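Local coordinates for ancillary protein 1 (Streptococcus pyogenes, PDB 2XI9) that acts as a pilus-presented adhesin, a putative collagen-binding protein whose internal thioester bond is required for efficient interaction with host cells, at residues 123-128 with 299-304; 127-132 with 144-149; 133-138 with 237-242. All coordinates share one frame; numbering follows the deposited sequence.

Interaction 1: residues 123-128 with 299-304; sequences YSVEAY and DFFIPN
Tyr123 meets Asn304 with the CD1 flank of its ring, CD1 standing 3.4 Å from Asn304 CB. CG of Tyr123 also comes close to this methylene, at 3.6 Å from Asn304 CB. The two side chains slant across each other with ring and amide planes 26° apart, and the touching is done by the Asn304 methylene rather than by its carboxamide. With Asn304 CG lodged between backbone N and carbonyl carbon (chi1 69°), the amide is carried past the ring to Lys188 N, bonded by OD1, and to Gly185 O, bonded by ND2. The Tyr123 ring continues along the end of strand 299-303: CE1 of Tyr123 lies 3.7 Å from Pro303 O, while Ile302 O approaches the rim of the ring, 4.0 Å from Tyr123 CD1. The phenol OH bonds to Tyr37 O, in the prealbumin-like part of the chain.

Here the backbones of 123-128 and 299-304 do not pair; Val125 CA and Phe301 CA are 8.3 Å apart. The neighbour of strand 299-303 in the mixed sheet is the edge strand 189-193, where Ser124 and Val125 together oppose the single residue Tyr189, a classic beta bulge whose backbone bonds join the lead-in to strand 127-130 to the far side of the sheet, consistent with strong curling.

Val125 and Phe301 cross at about a right angle. Val125 places CG1 opposite its own backbone N (chi1 171°), aiming this methyl obliquely at the phenyl ring, 4.2 Å from Phe301 CE2. This is an apolar touch of one methyl and one ring carbon.

Interaction 2: residues 127-132 with 144-149; sequences AYNDFE and KFYYAK
One water bridges the two strands: it accepts from Phe145 N at 3.0 Å and donates to Asp130 O at 2.9 Å and, over a distance too short to trust in detail, to Asn129 OD1. The Asn129 amide is held at its other end too, ND2 bonding to Asp170 OD1. Next to the water, Asp130 N gives a nearly straight bond (170°) to Phe145 O, 2.9 Å away, with Phe145 at the centre of an inverse gamma turn. The strands are consecutive and antiparallel, a beta hairpin with a long connection. Tyr128 and Tyr147 form a hydrogen-bonded pair, N to O in both directions, flanked by the non-hydrogen-bonded pairs Ala127-Ala148 and Asn129-Tyr146.

On the Tyr128-Tyr147 face of the sheet, Tyr147 CB sits over the Tyr128 ring, 3.8 Å from its centroid, in a CH-pi contact. The two rings are nearly parallel, 22° apart, but offset so far that there is little stacking. Lys149 CG comes to the edge of the Tyr128 ring, at 3.9 Å from CE2, and Asp130 CB to the edge of the Tyr147 ring. On the other face the Tyr146 ring turns an edge to Asn129 CB.

Strand 127-130 runs between strands 170-171 and 146-149; strand 155-160 lies beyond, and helix 238-253 packs on Phe145, Tyr146 and Tyr147, Arg242 making a cation-pi contact with the last.

Interaction 3: residues 133-138 with 237-242; sequences EFSVLT and TETQLR
Ser135 and Leu137 rest on Thr239 and Gln240, in the first turn of helix 238-253. Thr237 is the N-cap: its OG1 accepts from Gln240 N at 3.1 Å, and Gln240 OE1 accepts from Thr237 N in return, completing a capping box. A water links Thr237 OG1 to Val136 O. Two residues on, Thr239 OG1 and Ser135 OG share a 2.8 Å hydrogen bond in which either may be the donor; a second water, on Thr239 OG1, also reaches Glu133 OE2 weakly. Because Thr239 CG2 lies opposite its backbone N (chi1 -67° for OG1), the methyl points at the loop, 3.4 Å from Val136 O.

The helix belongs to the thioester domain, and its N-terminal end is thus stitched to the loop that joins strands 127-130 and 146-149. Gln240 uses both ends of its amide: besides OE1 in the capping box, NE2 bonds to Leu137 O at 2.9 Å, coming almost straight on to the carbonyl. These two bonds fix the rotation of the amide, and Leu137 CD1 packs beside Gln240 CG. Arg242, extended from CG to NE, brings NH1 to 4.1 Å from Glu133 OE1. Carboxylate and guanidinium are turned 82° apart, so any attraction is probably electrostatic only, with no N-H aimed at the carboxylate oxygen; both Glu133 OE1 and Arg242 NH1 bond instead to Tyr147 OH.

In the fold
Interactions 1 and 2 share Ala127 and Tyr128 at their N-terminal side. Following the chain, 127-132 finds its partner first: interaction 2 closes a short loop, residues 133-143, by pairing neighbouring strands. Interaction 3 begins in that loop and reaches forward to helix 238-253, closing a loop of 98 residues, so its segments alternate with those of interaction 2 and the two cross. Interaction 1 closes the longest loop, 170 residues, with interaction 3 nested inside it. Interactions 1 and 2 touch where Phe301 packs on Ala148; interactions 2 and 3 meet round Tyr147. Interactions 1 and 2 tie strands of one sheet together, while interaction 3 fastens the hairpin loop to helix 238-253.

Interaction 1: residues 123-128 with 299-304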
loop_
_atom_site.group_PDB
_atom_site.type_symbol
_atom_site.label_atom_id
_atom_site.label_comp_id
_atom_site.label_asym_id
_atom_site.label_seq_id
_atom_site.Cartn_x
_atom_site.Cartn_y
_atom_site.Cartn_z
ATOM N N TYR A 123 5.288 1.778 -11.247
ATOM C CA TYR A 123 6.541 2.293 -10.703
ATOM C C TYR A 123 6.901 3.634 -11.324
ATOM O O TYR A 123 7.967 3.780 -11.870
ATOM C CB TYR A 123 7.669 1.275 -10.913
ATOM C CG TYR A 123 7.247 -0.099 -10.486
ATOM C CD1 TYR A 123 6.968 -0.375 -9.154
ATOM C CD2 TYR A 123 7.048 -1.106 -11.417
ATOM C CE1 TYR A 123 6.518 -1.616 -8.758
ATOM C CE2 TYR A 123 6.601 -2.361 -11.022
ATOM C CZ TYR A 123 6.354 -2.604 -9.700
ATOM O OH TYR A 123 5.911 -3.842 -9.327
ATOM N N SER A 124 5.968 4.579 -11.295
ATOM C CA SER A 124 6.133 5.845 -11.989
ATOM C C SER A 124 5.786 7.065 -11.127
ATOM O O SER A 124 5.873 8.181 -11.624
ATOM C CB SER A 124 5.278 5.851 -13.275
ATOM O OG SER A 124 3.899 5.768 -12.929
ATOM N N VAL A 125 5.395 6.842 -9.876
ATOM C CA VAL A 125 4.994 7.895 -8.944
ATOM C C VAL A 125 6.117 8.138 -7.936
ATOM O O VAL A 125 6.784 7.194 -7.504
ATOM C CB VAL A 125 3.709 7.493 -8.184
ATOM C CG1 VAL A 125 3.398 8.487 -7.046
ATOM C CG2 VAL A 125 2.560 7.375 -9.127
ATOM N N GLU A 126 6.301 9.390 -7.536
ATOM C CA GLU A 126 7.300 9.749 -6.520
ATOM C C GLU A 126 6.738 9.818 -5.105
ATOM O O GLU A 126 5.642 10.321 -4.878
ATOM C CB GLU A 126 7.973 11.077 -6.868
ATOM C CG GLU A 126 9.001 11.494 -5.828
ATOM C CD GLU A 126 9.820 12.678 -6.250
ATOM O OE1 GLU A 126 9.364 13.454 -7.115
ATOM O OE2 GLU A 126 10.926 12.829 -5.705
ATOM N N ALA A 127 7.484 9.288 -4.140
ATOM C CA ALA A 127 7.201 9.538 -2.734
ATOM C C ALA A 127 8.508 10.051 -2.122
ATOM O O ALA A 127 9.580 9.849 -2.679
ATOM C CB ALA A 127 6.706 8.288 -2.019
ATOM N N TYR A 128 8.404 10.749 -1.006
ATOM C CA TYR A 128 9.563 11.399 -0.401
ATOM C C TYR A 128 9.411 11.557 1.088
ATOM O O TYR A 128 8.292 11.483 1.623
ATOM C CB TYR A 128 9.886 12.744 -1.065
ATOM C CG TYR A 128 8.758 13.777 -0.958
ATOM C CD1 TYR A 128 8.754 14.724 0.065
ATOM C CD2 TYR A 128 7.718 13.818 -1.899
ATOM C CE1 TYR A 128 7.725 15.658 0.182
ATOM C CE2 TYR A 128 6.682 14.756 -1.794
ATOM C CZ TYR A 128 6.701 15.672 -0.744
ATOM O OH TYR A 128 5.709 16.629 -0.612
ATOM N N ASP A 299 -5.685 5.710 -1.359
ATOM C CA ASP A 299 -4.515 5.439 -2.166
ATOM C C ASP A 299 -3.471 4.621 -1.375
ATOM O O ASP A 299 -3.354 4.735 -0.163
ATOM C CB ASP A 299 -3.846 6.731 -2.626
ATOM C CG ASP A 299 -4.753 7.594 -3.529
ATOM O OD1 ASP A 299 -5.654 7.064 -4.254
ATOM O OD2 ASP A 299 -4.517 8.826 -3.554
ATOM N N PHE A 300 -2.689 3.843 -2.104
ATOM C CA PHE A 300 -1.601 3.029 -1.532
ATOM C C PHE A 300 -0.511 2.993 -2.601
ATOM O O PHE A 300 -0.814 3.156 -3.750
ATOM C CB PHE A 300 -2.142 1.649 -1.187
ATOM C CG PHE A 300 -1.182 0.749 -0.466
ATOM C CD1 PHE A 300 -0.384 -0.142 -1.156
ATOM C CD2 PHE A 300 -1.140 0.742 0.919
ATOM C CE1 PHE A 300 0.474 -1.013 -0.462
ATOM C CE2 PHE A 300 -0.282 -0.077 1.592
ATOM C CZ PHE A 300 0.526 -0.989 0.895
ATOM N N PHE A 301 0.739 2.771 -2.194
ATOM C CA PHE A 301 1.916 2.889 -3.048
ATOM C C PHE A 301 2.929 1.797 -2.765
ATOM O O PHE A 301 3.287 1.557 -1.631
ATOM C CB PHE A 301 2.558 4.276 -2.825
ATOM C CG PHE A 301 1.578 5.444 -3.000
ATOM C CD1 PHE A 301 0.840 5.925 -1.930
ATOM C CD2 PHE A 301 1.413 6.040 -4.241
ATOM C CE1 PHE A 301 -0.044 6.948 -2.090
ATOM C CE2 PHE A 301 0.484 7.071 -4.417
ATOM C CZ PHE A 301 -0.215 7.539 -3.341
ATOM N N ILE A 302 3.399 1.153 -3.821
ATOM C CA ILE A 302 4.337 0.037 -3.721
ATOM C C ILE A 302 5.598 0.408 -4.490
ATOM O O ILE A 302 5.526 0.851 -5.637
ATOM C CB ILE A 302 3.783 -1.261 -4.353
ATOM C CG1 ILE A 302 2.413 -1.580 -3.790
ATOM C CG2 ILE A 302 4.738 -2.430 -4.170
ATOM C CD1 ILE A 302 2.287 -1.311 -2.449
ATOM N N PRO A 303 6.749 0.215 -3.854
ATOM C CA PRO A 303 8.024 0.570 -4.420
ATOM C C PRO A 303 8.506 -0.465 -5.431
ATOM O O PRO A 303 8.088 -1.643 -5.394
ATOM C CB PRO A 303 8.944 0.645 -3.187
ATOM C CG PRO A 303 8.355 -0.406 -2.269
ATOM C CD PRO A 303 6.864 -0.233 -2.452
ATOM N N ASN A 304 9.353 -0.012 -6.342
ATOM C CA ASN A 304 10.074 -0.886 -7.284
ATOM C C ASN A 304 11.396 -1.403 -6.712
ATOM O O ASN A 304 12.298 -1.813 -7.461
ATOM C CB ASN A 304 10.344 -0.148 -8.600
ATOM C CG ASN A 304 11.362 0.967 -8.451
ATOM O OD1 ASN A 304 11.671 1.364 -7.343
ATOM N ND2 ASN A 304 11.887 1.473 -9.584
#

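Interaction 2: residues 127-132 with 144-149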
loop_
_atom_site.group_PDB
_atom_site.type_symbol
_atom_site.label_atom_id
_atom_site.label_comp_id
_atom_site.label_asym_id
_atom_site.label_seq_id
_atom_site.Cartn_x
_atom_site.Cartn_y
_atom_site.Cartn_z
ATOM N N ALA A 127 7.484 9.288 -4.140
ATOM C CA ALA A 127 7.201 9.538 -2.734
ATOM C C ALA A 127 8.508 10.051 -2.122
ATOM O O ALA A 127 9.580 9.849 -2.679
ATOM C CB ALA A 127 6.706 8.288 -2.019
ATOM N N TYR A 128 8.404 10.749 -1.006
ATOM C CA TYR A 128 9.563 11.399 -0.401
ATOM C C TYR A 128 9.411 11.557 1.088
ATOM O O TYR A 128 8.292 11.483 1.623
ATOM C CB TYR A 128 9.886 12.744 -1.065
ATOM C CG TYR A 128 8.758 13.777 -0.958
ATOM C CD1 TYR A 128 8.754 14.724 0.065
ATOM C CD2 TYR A 128 7.718 13.818 -1.899
ATOM C CE1 TYR A 128 7.725 15.658 0.182
ATOM C CE2 TYR A 128 6.682 14.756 -1.794
ATOM C CZ TYR A 128 6.701 15.672 -0.744
ATOM O OH TYR A 128 5.709 16.629 -0.612
ATOM N N ASN A 129 10.563 11.675 1.767
ATOM C CA ASN A 129 10.627 12.030 3.179
ATOM C C ASN A 129 11.128 13.453 3.251
ATOM O O ASN A 129 12.201 13.801 2.721
ATOM C CB ASN A 129 11.563 11.075 3.939
ATOM C CG ASN A 129 11.633 11.350 5.436
ATOM O OD1 ASN A 129 10.780 12.010 6.017
ATOM N ND2 ASN A 129 12.686 10.834 6.064
ATOM N N ASP A 130 10.315 14.296 3.871
ATOM C CA ASP A 130 10.538 15.713 3.822
ATOM C C ASP A 130 11.557 16.095 4.873
ATOM O O ASP A 130 11.241 16.167 6.064
ATOM C CB ASP A 130 9.216 16.432 4.031
ATOM C CG ASP A 130 9.311 17.949 3.956
ATOM O OD1 ASP A 130 10.417 18.528 4.013
ATOM O OD2 ASP A 130 8.212 18.587 3.862
ATOM N N PHE A 131 12.775 16.329 4.423
ATOM C CA PHE A 131 13.834 16.761 5.323
ATOM C C PHE A 131 13.742 18.260 5.628
ATOM O O PHE A 131 14.385 18.716 6.565
ATOM C CB PHE A 131 15.214 16.385 4.763
ATOM C CG PHE A 131 16.361 17.067 5.454
ATOM C CD1 PHE A 131 16.813 18.310 5.020
ATOM C CD2 PHE A 131 16.980 16.485 6.560
ATOM C CE1 PHE A 131 17.838 18.949 5.669
ATOM C CE2 PHE A 131 18.022 17.135 7.196
ATOM C CZ PHE A 131 18.439 18.350 6.755
ATOM N N GLU A 132 12.983 19.045 4.860
ATOM C CA GLU A 132 12.902 20.494 5.142
ATOM C C GLU A 132 12.051 20.756 6.371
ATOM O O GLU A 132 12.267 21.712 7.090
ATOM C CB GLU A 132 12.329 21.259 3.946
ATOM C CG GLU A 132 12.648 22.733 3.960
ATOM C CD GLU A 132 11.986 23.478 2.802
ATOM O OE1 GLU A 132 10.742 23.513 2.777
ATOM O OE2 GLU A 132 12.718 24.027 1.939
ATOM N N LYS A 144 10.000 11.823 10.166
ATOM C CA LYS A 144 9.274 10.797 9.411
ATOM C C LYS A 144 8.050 11.401 8.705
ATOM O O LYS A 144 6.991 10.796 8.641
ATOM C CB LYS A 144 8.887 9.614 10.307
ATOM C CG LYS A 144 10.058 8.934 11.070
ATOM C CD LYS A 144 9.536 7.780 11.871
ATOM C CE LYS A 144 10.587 7.251 12.842
ATOM N NZ LYS A 144 11.146 8.349 13.730
ATOM N N PHE A 145 8.252 12.563 8.106
ATOM C CA PHE A 145 7.194 13.292 7.415
ATOM C C PHE A 145 7.162 12.766 5.991
ATOM O O PHE A 145 7.821 13.291 5.081
ATOM C CB PHE A 145 7.505 14.783 7.479
ATOM C CG PHE A 145 7.605 15.335 8.869
ATOM C CD1 PHE A 145 6.489 15.546 9.640
ATOM C CD2 PHE A 145 8.843 15.656 9.401
ATOM C CE1 PHE A 145 6.623 16.079 10.941
ATOM C CE2 PHE A 145 8.977 16.141 10.675
ATOM C CZ PHE A 145 7.883 16.375 11.436
ATOM N N TYR A 146 6.403 11.701 5.803
ATOM C CA TYR A 146 6.364 11.026 4.523
ATOM C C TYR A 146 5.185 11.482 3.665
ATOM O O TYR A 146 4.052 11.630 4.174
ATOM C CB TYR A 146 6.203 9.537 4.737
ATOM C CG TYR A 146 7.176 8.875 5.699
ATOM C CD1 TYR A 146 8.520 9.235 5.726
ATOM C CD2 TYR A 146 6.744 7.869 6.564
ATOM C CE1 TYR A 146 9.426 8.579 6.611
ATOM C CE2 TYR A 146 7.654 7.223 7.441
ATOM C CZ TYR A 146 8.969 7.597 7.463
ATOM O OH TYR A 146 9.876 6.969 8.319
ATOM N N TYR A 147 5.443 11.618 2.367
ATOM C CA TYR A 147 4.459 12.052 1.395
ATOM C C TYR A 147 4.552 11.286 0.092
ATOM O O TYR A 147 5.623 10.779 -0.265
ATOM C CB TYR A 147 4.628 13.535 1.066
ATOM C CG TYR A 147 4.470 14.471 2.240
ATOM C CD1 TYR A 147 5.551 14.851 3.002
ATOM C CD2 TYR A 147 3.223 15.026 2.537
ATOM C CE1 TYR A 147 5.414 15.713 4.058
ATOM C CE2 TYR A 147 3.069 15.892 3.607
ATOM C CZ TYR A 147 4.164 16.225 4.376
ATOM O OH TYR A 147 4.010 17.077 5.452
ATOM N N ALA A 148 3.413 11.183 -0.601
ATOM C CA ALA A 148 3.418 10.797 -2.019
ATOM C C ALA A 148 2.916 11.939 -2.868
ATOM O O ALA A 148 2.078 12.747 -2.435
ATOM C CB ALA A 148 2.578 9.491 -2.287
ATOM N N LYS A 149 3.406 11.977 -4.092
ATOM C CA LYS A 149 2.968 12.936 -5.070
ATOM C C LYS A 149 1.753 12.396 -5.844
ATOM O O LYS A 149 1.804 11.309 -6.447
ATOM C CB LYS A 149 4.105 13.274 -6.022
ATOM C CG LYS A 149 5.208 14.098 -5.338
ATOM C CD LYS A 149 5.882 15.009 -6.284
ATOM C CE LYS A 149 5.335 16.427 -6.182
ATOM N NZ LYS A 149 5.684 17.186 -7.410
HETATM O O HOH W 1 10.956 13.798 7.717
#

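Interaction 3: residues 133-138 with 237-242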
loop_
_atom_site.group_PDB
_atom_site.type_symbol
_atom_site.label_atom_id
_atom_site.label_comp_id
_atom_site.label_asym_id
_atom_site.label_seq_id
_atom_site.Cartn_x
_atom_site.Cartn_y
_atom_site.Cartn_z
ATOM N N GLU A 133 11.084 19.885 6.587
ATOM C CA GLU A 133 10.113 19.999 7.651
ATOM C C GLU A 133 10.820 19.641 8.967
ATOM O O GLU A 133 11.306 18.560 9.104
ATOM C CB GLU A 133 8.968 19.020 7.346
ATOM C CG GLU A 133 7.787 19.125 8.253
ATOM C CD GLU A 133 6.434 18.638 7.669
ATOM O OE1 GLU A 133 6.285 17.999 6.578
ATOM O OE2 GLU A 133 5.460 18.896 8.393
ATOM N N PHE A 134 10.881 20.542 9.920
ATOM C CA PHE A 134 11.419 20.199 11.224
ATOM C C PHE A 134 10.350 20.436 12.265
ATOM O O PHE A 134 9.860 21.551 12.393
ATOM C CB PHE A 134 12.630 21.073 11.530
ATOM C CG PHE A 134 13.240 20.832 12.872
ATOM C CD1 PHE A 134 12.731 21.457 14.010
ATOM C CD2 PHE A 134 14.378 20.031 12.992
ATOM C CE1 PHE A 134 13.313 21.260 15.256
ATOM C CE2 PHE A 134 14.966 19.826 14.239
ATOM C CZ PHE A 134 14.435 20.434 15.369
ATOM N N SER A 135 10.019 19.401 13.026
ATOM C CA SER A 135 9.030 19.543 14.078
ATOM C C SER A 135 9.217 18.398 15.078
ATOM O O SER A 135 9.323 17.257 14.685
ATOM C CB SER A 135 7.609 19.498 13.497
ATOM O OG SER A 135 6.661 19.752 14.515
ATOM N N VAL A 136 9.288 18.727 16.356
ATOM C CA VAL A 136 9.591 17.722 17.366
ATOM C C VAL A 136 8.368 16.838 17.628
ATOM O O VAL A 136 7.183 17.244 17.469
ATOM C CB VAL A 136 10.114 18.322 18.685
ATOM C CG1 VAL A 136 11.357 19.206 18.484
ATOM C CG2 VAL A 136 9.007 19.082 19.431
ATOM N N LEU A 137 8.661 15.593 17.981
ATOM C CA LEU A 137 7.645 14.684 18.476
ATOM C C LEU A 137 7.456 15.088 19.933
ATOM O O LEU A 137 6.412 15.635 20.279
ATOM C CB LEU A 137 8.073 13.221 18.291
ATOM C CG LEU A 137 7.151 12.173 18.923
ATOM C CD1 LEU A 137 5.688 12.360 18.480
ATOM C CD2 LEU A 137 7.649 10.782 18.571
ATOM N N THR A 138 8.470 14.894 20.785
ATOM C CA THR A 138 8.492 15.582 22.077
ATOM C C THR A 138 9.715 16.475 22.210
ATOM O O THR A 138 9.589 17.684 22.423
ATOM C CB THR A 138 8.389 14.594 23.266
ATOM O OG1 THR A 138 7.234 13.745 23.077
ATOM C CG2 THR A 138 8.272 15.336 24.601
ATOM N N THR A 237 -0.074 18.141 19.226
ATOM C CA THR A 237 0.299 18.924 18.042
ATOM C C THR A 237 0.012 18.118 16.783
ATOM O O THR A 237 -0.262 16.931 16.862
ATOM C CB THR A 237 1.798 19.259 18.081
ATOM O OG1 THR A 237 2.546 18.048 17.994
ATOM C CG2 THR A 237 2.174 20.042 19.381
ATOM N N GLU A 238 0.123 18.737 15.601
ATOM C CA GLU A 238 -0.064 17.985 14.359
ATOM C C GLU A 238 0.958 16.860 14.265
ATOM O O GLU A 238 0.655 15.740 13.831
ATOM C CB GLU A 238 0.077 18.922 13.146
ATOM C CG GLU A 238 -1.208 19.712 12.873
ATOM C CD GLU A 238 -1.168 20.564 11.602
ATOM O OE1 GLU A 238 -0.787 20.091 10.525
ATOM O OE2 GLU A 238 -1.539 21.737 11.689
ATOM N N THR A 239 2.205 17.165 14.631
ATOM C CA THR A 239 3.255 16.165 14.519
ATOM C C THR A 239 2.981 14.982 15.452
ATOM O O THR A 239 3.213 13.847 15.072
ATOM C CB THR A 239 4.637 16.780 14.756
ATOM O OG1 THR A 239 4.920 17.693 13.677
ATOM C CG2 THR A 239 5.729 15.707 14.796
ATOM N N GLN A 240 2.487 15.263 16.652
ATOM C CA GLN A 240 2.168 14.213 17.616
ATOM C C GLN A 240 1.026 13.308 17.077
ATOM O O GLN A 240 1.117 12.078 17.180
ATOM C CB GLN A 240 1.873 14.793 18.992
ATOM C CG GLN A 240 3.142 15.318 19.692
ATOM C CD GLN A 240 2.910 16.116 20.929
ATOM O OE1 GLN A 240 1.816 16.632 21.171
ATOM N NE2 GLN A 240 3.968 16.247 21.745
ATOM N N LEU A 241 -0.034 13.896 16.504
ATOM C CA LEU A 241 -1.075 13.060 15.925
ATOM C C LEU A 241 -0.539 12.255 14.746
ATOM O O LEU A 241 -0.880 11.065 14.595
ATOM C CB LEU A 241 -2.347 13.837 15.562
ATOM C CG LEU A 241 -3.545 13.016 15.102
ATOM C CD1 LEU A 241 -4.048 12.131 16.240
ATOM C CD2 LEU A 241 -4.713 13.962 14.548
ATOM N N ARG A 242 0.313 12.871 13.927
ATOM C CA ARG A 242 0.944 12.158 12.820
ATOM C C ARG A 242 1.727 10.926 13.326
ATOM O O ARG A 242 1.610 9.839 12.789
ATOM C CB ARG A 242 1.843 13.115 12.025
ATOM C CG ARG A 242 2.311 12.577 10.669
ATOM C CD ARG A 242 2.907 13.691 9.850
ATOM N NE ARG A 242 3.243 13.243 8.491
ATOM C CZ ARG A 242 3.406 14.037 7.454
ATOM N NH1 ARG A 242 3.274 15.356 7.574
ATOM N NH2 ARG A 242 3.735 13.492 6.288
HETATM O O HOH W 2 3.990 18.811 11.563
HETATM O O HOH W 3 5.110 18.409 18.758
#